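Local coordinates for alpha-fucosidase (Bifidobacterium bifidum, PDB 2EAB), which forms the catalytic region of a larger bifidobacterial protein, a glycoside hydrolase that probably removes alpha-1,2-linked L-fucose from glycans, at residues Thr228-Gly233 against Glu299-Val304; Lys640-Glu643 against Gln649-Glu652; Leu684-Gly689 against Glu698-Ala703. All blocks are in the same frame, centred on the assembly; numbering follows the deposited sequence.

Contact 1. Residues Thr228-Gly233 against Glu299-Val304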
loop_
_atom_site.group_PDB
_atom_site.type_symbol
_atom_site.label_atom_id
_atom_site.label_comp_id
_atom_site.label_asym_id
_atom_site.label_seq_id
_atom_site.Cartn_x
_atom_site.Cartn_y
_atom_site.Cartn_z
ATOM N N THR A 228 -15.982 18.650 -27.990
ATOM C CA THR A 228 -14.911 18.436 -27.013
ATOM C C THR A 228 -14.455 19.696 -26.280
ATOM O O THR A 228 -14.182 20.731 -26.895
ATOM C CB THR A 228 -13.710 17.713 -27.667
ATOM O OG1 THR A 228 -14.166 16.484 -28.238
ATOM C CG2 THR A 228 -12.610 17.398 -26.648
ATOM N N LEU A 229 -14.395 19.578 -24.955
ATOM C CA LEU A 229 -13.849 20.595 -24.068
ATOM C C LEU A 229 -12.421 20.207 -23.689
ATOM O O LEU A 229 -12.175 19.071 -23.271
ATOM C CB LEU A 229 -14.712 20.691 -22.807
ATOM C CG LEU A 229 -14.258 21.595 -21.658
ATOM C CD1 LEU A 229 -14.452 23.057 -22.015
ATOM C CD2 LEU A 229 -15.012 21.259 -20.383
ATOM N N THR A 230 -11.489 21.144 -23.843
ATOM C CA THR A 230 -10.083 20.901 -23.528
ATOM C C THR A 230 -9.571 21.906 -22.507
ATOM O O THR A 230 -9.714 23.120 -22.688
ATOM C CB THR A 230 -9.195 20.978 -24.790
ATOM O OG1 THR A 230 -9.641 20.017 -25.752
ATOM C CG2 THR A 230 -7.726 20.710 -24.451
ATOM N N VAL A 231 -8.973 21.390 -21.437
ATOM C CA VAL A 231 -8.247 22.218 -20.479
ATOM C C VAL A 231 -6.792 21.779 -20.529
ATOM O O VAL A 231 -6.493 20.594 -20.353
ATOM C CB VAL A 231 -8.799 22.061 -19.039
ATOM C CG1 VAL A 231 -8.074 22.995 -18.077
ATOM C CG2 VAL A 231 -10.305 22.320 -19.002
ATOM N N LYS A 232 -5.890 22.718 -20.789
ATOM C CA LYS A 232 -4.480 22.379 -20.908
ATOM C C LYS A 232 -3.611 23.531 -20.446
ATOM O O LYS A 232 -4.000 24.697 -20.548
ATOM C CB LYS A 232 -4.134 21.984 -22.346
ATOM C CG LYS A 232 -4.344 23.094 -23.370
ATOM C CD LYS A 232 -4.194 22.594 -24.793
ATOM C CE LYS A 232 -4.395 23.730 -25.782
ATOM N NZ LYS A 232 -4.450 23.245 -27.188
ATOM N N GLY A 233 -2.435 23.201 -19.931
ATOM C CA GLY A 233 -1.499 24.206 -19.457
ATOM C C GLY A 233 -0.245 23.540 -18.940
ATOM O O GLY A 233 0.025 22.379 -19.262
ATOM N N GLU A 299 1.769 17.567 -28.813
ATOM C CA GLU A 299 1.813 16.105 -28.827
ATOM C C GLU A 299 0.981 15.479 -27.708
ATOM O O GLU A 299 0.266 14.498 -27.937
ATOM C CB GLU A 299 3.260 15.605 -28.807
ATOM C CG GLU A 299 3.974 15.851 -30.134
ATOM C CD GLU A 299 5.464 15.588 -30.076
ATOM O OE1 GLU A 299 6.097 15.909 -29.049
ATOM O OE2 GLU A 299 6.010 15.069 -31.075
ATOM N N VAL A 300 1.056 16.051 -26.506
ATOM C CA VAL A 300 0.211 15.588 -25.399
ATOM C C VAL A 300 -1.262 15.768 -25.776
ATOM O O VAL A 300 -2.080 14.870 -25.576
ATOM C CB VAL A 300 0.531 16.305 -24.062
ATOM C CG1 VAL A 300 -0.400 15.823 -22.953
ATOM C CG2 VAL A 300 1.976 16.061 -23.660
ATOM N N ASN A 301 -1.579 16.925 -26.353
ATOM C CA ASN A 301 -2.937 17.218 -26.787
ATOM C C ASN A 301 -3.476 16.196 -27.798
ATOM O O ASN A 301 -4.605 15.724 -27.672
ATOM C CB ASN A 301 -3.012 18.632 -27.361
ATOM C CG ASN A 301 -4.417 19.024 -27.737
ATOM O OD1 ASN A 301 -5.281 19.181 -26.875
ATOM N ND2 ASN A 301 -4.664 19.164 -29.038
ATOM N N THR A 302 -2.658 15.866 -28.794
ATOM C CA THR A 302 -3.008 14.879 -29.813
ATOM C C THR A 302 -3.241 13.510 -29.172
ATOM O O THR A 302 -4.199 12.809 -29.509
ATOM C CB THR A 302 -1.902 14.806 -30.888
ATOM O OG1 THR A 302 -1.777 16.090 -31.513
ATOM C CG2 THR A 302 -2.214 13.755 -31.957
ATOM N N ARG A 303 -2.373 13.154 -28.227
ATOM C CA ARG A 303 -2.453 11.875 -27.530
ATOM C C ARG A 303 -3.756 11.733 -26.739
ATOM O O ARG A 303 -4.449 10.719 -26.853
ATOM C CB ARG A 303 -1.232 11.710 -26.621
ATOM C CG ARG A 303 -1.243 10.452 -25.777
ATOM C CD ARG A 303 0.150 10.064 -25.322
ATOM N NE ARG A 303 0.838 11.048 -24.477
ATOM C CZ ARG A 303 0.701 11.151 -23.154
ATOM N NH1 ARG A 303 -0.152 10.374 -22.494
ATOM N NH2 ARG A 303 1.421 12.048 -22.492
ATOM N N VAL A 304 -4.088 12.751 -25.951
ATOM C CA VAL A 304 -5.311 12.735 -25.154
ATOM C C VAL A 304 -6.551 12.737 -26.054
ATOM O O VAL A 304 -7.518 12.028 -25.782
ATOM C CB VAL A 304 -5.344 13.907 -24.146
ATOM C CG1 VAL A 304 -6.679 13.960 -23.414
ATOM C CG2 VAL A 304 -4.199 13.766 -23.137
HETATM O O HOH W 1 -7.767 19.688 -27.718
#
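Asn-301 reaches from helix 297-314 to the strand residues Thr-230 and Lys-232, and its side chain carries the whole contact. From CB the chain leaves with CG anti to the backbone N (chi1 -176°), a setting that sends the carboxamide toward the strand. CB and CG stay beyond 4.2 Å; OD1, at the tip, does the touching. It lies 3.8 Å from the methyl CG2 of Thr-230, whose side chain crosses the asparagine at about a right angle, and 4.1 Å from CD of Lys-232, which runs past in extended form. Its polar needs are met by Asn-243 ND2 on the neighbouring strand and by a water that donates to OD1 of Asn-301 at 2.7 Å. The same water sits 2.7 Å from Thr-230 OG1, so it bridges helix and strand. Threonine suits this place because one branch packs while the other holds the water. Asparagine suits the helix position because its short side chain holds OD1 where Asn-243 and the water can both donate, and Gln-245 NE2 bonds to its backbone O. The arrangement is a helix lying on one face of an antiparallel sheet, here the nine-stranded sheet of the N-terminal beta-sandwich region found in this enzyme family.

Contact 2. Residues Lys640-Glu643 against Gln649-Glu652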
loop_
_atom_site.group_PDB
_atom_site.type_symbol
_atom_site.label_atom_id
_atom_site.label_comp_id
_atom_site.label_asym_id
_atom_site.label_seq_id
_atom_site.Cartn_x
_atom_site.Cartn_y
_atom_site.Cartn_z
ATOM N N LYS A 640 22.194 -10.667 15.080
ATOM C CA LYS A 640 21.506 -11.075 16.312
ATOM C C LYS A 640 20.402 -10.072 16.664
ATOM O O LYS A 640 20.406 -9.471 17.745
ATOM C CB LYS A 640 22.506 -11.236 17.462
ATOM C CG LYS A 640 23.454 -12.421 17.288
ATOM C CD LYS A 640 24.558 -12.452 18.341
ATOM C CE LYS A 640 24.037 -12.422 19.769
ATOM N NZ LYS A 640 25.137 -12.076 20.725
ATOM N N PRO A 641 19.441 -9.885 15.742
ATOM C CA PRO A 641 18.510 -8.765 15.881
ATOM C C PRO A 641 17.568 -8.829 17.084
ATOM O O PRO A 641 17.167 -7.776 17.600
ATOM C CB PRO A 641 17.712 -8.810 14.574
ATOM C CG PRO A 641 17.823 -10.224 14.110
ATOM C CD PRO A 641 19.178 -10.671 14.519
ATOM N N ILE A 642 17.216 -10.039 17.512
ATOM C CA ILE A 642 16.253 -10.205 18.599
ATOM C C ILE A 642 16.916 -10.575 19.914
ATOM O O ILE A 642 17.669 -11.551 19.991
ATOM C CB ILE A 642 15.176 -11.276 18.275
ATOM C CG1 ILE A 642 14.426 -10.937 16.982
ATOM C CG2 ILE A 642 14.209 -11.464 19.456
ATOM C CD1 ILE A 642 13.726 -9.572 16.967
ATOM N N GLU A 643 16.615 -9.791 20.945
ATOM C CA GLU A 643 16.965 -10.131 22.319
ATOM C C GLU A 643 15.738 -9.955 23.189
ATOM O O GLU A 643 15.023 -8.953 23.073
ATOM C CB GLU A 643 18.091 -9.243 22.841
ATOM C CG GLU A 643 19.449 -9.577 22.273
ATOM C CD GLU A 643 20.595 -8.976 23.063
ATOM O OE1 GLU A 643 20.354 -8.156 23.981
ATOM O OE2 GLU A 643 21.746 -9.323 22.751
ATOM N N GLN A 649 10.178 -8.976 27.257
ATOM C CA GLN A 649 9.813 -8.207 26.069
ATOM C C GLN A 649 10.866 -8.342 24.970
ATOM O O GLN A 649 12.022 -8.645 25.248
ATOM C CB GLN A 649 9.649 -6.728 26.456
ATOM C CG GLN A 649 10.950 -5.873 26.474
ATOM C CD GLN A 649 11.890 -6.127 27.658
ATOM O OE1 GLN A 649 11.737 -7.086 28.421
ATOM N NE2 GLN A 649 12.876 -5.252 27.807
ATOM N N ILE A 650 10.466 -8.101 23.722
ATOM C CA ILE A 650 11.439 -7.894 22.649
ATOM C C ILE A 650 12.105 -6.540 22.892
ATOM O O ILE A 650 11.418 -5.516 22.947
ATOM C CB ILE A 650 10.764 -7.875 21.253
ATOM C CG1 ILE A 650 10.000 -9.179 20.975
ATOM C CG2 ILE A 650 11.787 -7.567 20.158
ATOM C CD1 ILE A 650 10.867 -10.410 20.739
ATOM N N LYS A 651 13.424 -6.528 23.054
ATOM C CA LYS A 651 14.131 -5.259 23.248
ATOM C C LYS A 651 13.996 -4.376 22.014
ATOM O O LYS A 651 14.078 -4.861 20.880
ATOM C CB LYS A 651 15.612 -5.488 23.532
ATOM C CG LYS A 651 15.913 -6.135 24.869
ATOM C CD LYS A 651 17.408 -6.217 25.106
ATOM C CE LYS A 651 17.715 -7.060 26.334
ATOM N NZ LYS A 651 19.163 -7.059 26.659
ATOM N N GLU A 652 13.800 -3.080 22.241
ATOM C CA GLU A 652 13.753 -2.102 21.160
ATOM C C GLU A 652 15.155 -1.533 20.888
ATOM O O GLU A 652 15.480 -1.199 19.741
ATOM C CB GLU A 652 12.717 -1.011 21.474
ATOM C CG GLU A 652 12.576 0.050 20.380
ATOM C CD GLU A 652 11.278 0.847 20.432
ATOM O OE1 GLU A 652 10.466 0.666 21.366
ATOM O OE2 GLU A 652 11.078 1.680 19.521
HETATM O O HOH W 2 15.514 -7.302 20.156
#
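The carboxylate of Glu-643 is the flat group that meets Lys-651, and its two oxygens serve different partners. OE1 receives Lys-651 NZ at 3.1 Å, nearly in line with its own C-O bond, in a salt bridge; OE2 pairs with Arg-557. Lys-651 NZ has a stronger partner in Glu-656, so the ammonium has two acidic partners, which probably keeps it charged in a buried setting. The lysine chain is extended, and its CD runs past Glu-643 CB at 3.8 Å, giving the ion pair an apolar flank, a place suited to lysine's long aliphatic chain.

The backbones meet as well. Lys-651 N donates to Glu-643 O at 2.9 Å. Beside this bond a water accepts from Glu-643 N at 2.8 Å and lies within hydrogen-bonding distance of the carbonyl oxygens of Pro-641 and Lys-651, linking the two chain segments a second time.

Ile-642 turns CG2 anti to its backbone N, and that branch meets CD1 of Ile-650 at 3.7 Å. Branched aliphatic residues fill this apolar side, where Ile-642 also packs on Leu-691 and Ile-650 on Ile-692. Together these contacts close a non-regular loop, crossed by one main-chain bond and a salt bridge, between helices 632-639 and 697-711 of the family 95 catalytic domain, a domain of the six-hairpin clan, whose members share an (alpha/alpha)6 barrel.

Contact 3. Residues Leu684-Gly689 against Glu698-Ala703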
loop_
_atom_site.group_PDB
_atom_site.type_symbol
_atom_site.label_atom_id
_atom_site.label_comp_id
_atom_site.label_asym_id
_atom_site.label_seq_id
_atom_site.Cartn_x
_atom_site.Cartn_y
_atom_site.Cartn_z
ATOM N N LEU A 684 8.869 -5.376 13.571
ATOM C CA LEU A 684 8.770 -5.674 12.144
ATOM C C LEU A 684 9.195 -7.099 11.796
ATOM O O LEU A 684 8.815 -7.618 10.743
ATOM C CB LEU A 684 9.547 -4.647 11.318
ATOM C CG LEU A 684 9.113 -3.193 11.521
ATOM C CD1 LEU A 684 9.880 -2.288 10.566
ATOM C CD2 LEU A 684 7.602 -3.006 11.354
ATOM N N GLY A 685 9.966 -7.725 12.680
ATOM C CA GLY A 685 10.333 -9.132 12.526
ATOM C C GLY A 685 9.182 -10.100 12.756
ATOM O O GLY A 685 9.223 -11.244 12.289
ATOM N N LEU A 686 8.175 -9.644 13.510
ATOM C CA LEU A 686 6.917 -10.367 13.724
ATOM C C LEU A 686 5.956 -10.174 12.548
ATOM O O LEU A 686 5.342 -11.133 12.067
ATOM C CB LEU A 686 6.253 -9.901 15.026
ATOM C CG LEU A 686 4.789 -10.313 15.238
ATOM C CD1 LEU A 686 4.668 -11.802 15.488
ATOM C CD2 LEU A 686 4.171 -9.538 16.384
ATOM N N PHE A 687 5.803 -8.923 12.127
ATOM C CA PHE A 687 5.075 -8.609 10.916
ATOM C C PHE A 687 5.717 -7.390 10.264
ATOM O O PHE A 687 5.864 -6.352 10.913
ATOM C CB PHE A 687 3.582 -8.331 11.147
ATOM C CG PHE A 687 2.856 -8.125 9.864
ATOM C CD1 PHE A 687 2.289 -9.206 9.195
ATOM C CD2 PHE A 687 2.852 -6.877 9.251
ATOM C CE1 PHE A 687 1.678 -9.035 7.961
ATOM C CE2 PHE A 687 2.253 -6.702 8.020
ATOM C CZ PHE A 687 1.668 -7.779 7.369
ATOM N N PRO A 688 6.037 -7.473 8.960
ATOM C CA PRO A 688 5.754 -8.556 8.004
ATOM C C PRO A 688 6.736 -9.721 7.986
ATOM O O PRO A 688 6.486 -10.713 7.287
ATOM C CB PRO A 688 5.824 -7.835 6.660
ATOM C CG PRO A 688 6.867 -6.779 6.878
ATOM C CD PRO A 688 6.689 -6.322 8.303
ATOM N N GLY A 689 7.828 -9.608 8.737
ATOM C CA GLY A 689 8.961 -10.527 8.634
ATOM C C GLY A 689 8.735 -11.939 9.138
ATOM O O GLY A 689 7.621 -12.316 9.515
ATOM N N GLU A 698 9.730 -18.925 22.214
ATOM C CA GLU A 698 10.521 -17.982 23.006
ATOM C C GLU A 698 10.339 -16.557 22.476
ATOM O O GLU A 698 10.026 -15.630 23.232
ATOM C CB GLU A 698 12.005 -18.361 23.015
ATOM C CG GLU A 698 12.851 -17.462 23.922
ATOM C CD GLU A 698 14.352 -17.620 23.727
ATOM O OE1 GLU A 698 14.797 -18.052 22.640
ATOM O OE2 GLU A 698 15.100 -17.291 24.674
ATOM N N TYR A 699 10.523 -16.398 21.169
ATOM C CA TYR A 699 10.387 -15.094 20.530
ATOM C C TYR A 699 8.931 -14.639 20.471
ATOM O O TYR A 699 8.638 -13.468 20.737
ATOM C CB TYR A 699 10.986 -15.124 19.122
ATOM C CG TYR A 699 12.501 -15.044 19.045
ATOM C CD1 TYR A 699 13.304 -15.167 20.182
ATOM C CD2 TYR A 699 13.129 -14.863 17.815
ATOM C CE1 TYR A 699 14.693 -15.100 20.090
ATOM C CE2 TYR A 699 14.513 -14.799 17.714
ATOM C CZ TYR A 699 15.288 -14.914 18.852
ATOM O OH TYR A 699 16.658 -14.842 18.743
ATOM N N MET A 700 8.021 -15.547 20.121
ATOM C CA MET A 700 6.606 -15.186 20.021
ATOM C C MET A 700 6.013 -14.754 21.368
ATOM O O MET A 700 5.259 -13.779 21.430
ATOM C CB MET A 700 5.771 -16.305 19.393
ATOM C CG MET A 700 4.309 -15.917 19.145
ATOM S SD MET A 700 4.116 -14.446 18.103
ATOM C CE MET A 700 4.495 -15.160 16.508
ATOM N N ASP A 701 6.347 -15.466 22.444
ATOM C CA ASP A 701 5.876 -15.083 23.777
ATOM C C ASP A 701 6.342 -13.673 24.127
ATOM O O ASP A 701 5.586 -12.882 24.694
ATOM C CB ASP A 701 6.368 -16.065 24.847
ATOM C CG ASP A 701 5.662 -17.412 24.790
ATOM O OD1 ASP A 701 4.658 -17.556 24.061
ATOM O OD2 ASP A 701 6.123 -18.336 25.493
ATOM N N ALA A 702 7.588 -13.371 23.779
ATOM C CA ALA A 702 8.158 -12.048 24.020
ATOM C C ALA A 702 7.481 -10.971 23.168
ATOM O O ALA A 702 7.231 -9.855 23.644
ATOM C CB ALA A 702 9.653 -12.065 23.782
ATOM N N ALA A 703 7.176 -11.309 21.915
ATOM C CA ALA A 703 6.486 -10.379 21.029
ATOM C C ALA A 703 5.073 -10.093 21.525
ATOM O O ALA A 703 4.619 -8.947 21.490
ATOM C CB ALA A 703 6.474 -10.901 19.600
#
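Ala-703, whose methyl faces Leu-686, is set in its helix by a sound bond from its N to Tyr-699 O at 2.9 Å. Across the contact itself the meeting is wholly apolar and turns on one leucine with two branches. Leu-686 CD2 stands 4.2 Å from Ala-703 CB, where a small residue lets the loop come close to the helix. CD1 instead meets Met-700, one turn earlier: its CE lies at 3.5 Å and SD at 3.8 Å. The methionine leaves the helix with CG anti to the backbone N (chi1 -174°) and then bends at the next two bonds (chi2 57°, chi3 76°), which brings CE and SD against the CD1 branch, the two side chains crossing at about a right angle. Its flexible, unbranched chain can thus meet the leucine methyl.

The loop holds its own shape. Gly-689 N bonds to Leu-684 O at 3.0 Å, and a CB on Gly-689 would be pressed against that oxygen, so glycine fits. A cis peptide precedes Pro-688, whose CB sits above one face of the Phe-687 ring, offset toward its rim.

Phe-687 meets Trp-430 edge-to-face and packs on helix 722-734, where Arg-734 grips the backbone oxygens of Pro-688 and Gly-689. Leu-684 and Pro-688 lean on helix 507-520, and Leu-684 also on helix 577-596, while Leu-686 faces helix 697-711; the loop is thus wedged among four helices.

Overall arrangement
Along the chain contacts 1, 2 and 3 follow in series. Contact 1 belongs to the nine-stranded sheet and helix 297-314, across the chain's centre from the others; its centre is about 57 Å from that of contact 2 and 53 Å from that of contact 3. Contacts 2 and 3 share the family 95 catalytic domain, their centres about 9 Å apart. They meet on helix 697-711: Ile-642 packs on Tyr-699, and Ile-650 on Ala-702 and Ala-703, so two parts of the preceding connection pack that helix. The side chains of Ile-642 and Leu-686 lie about 10 and 9 Å from that of Asp-690, which binds calcium in a structure of this protein but carries none here.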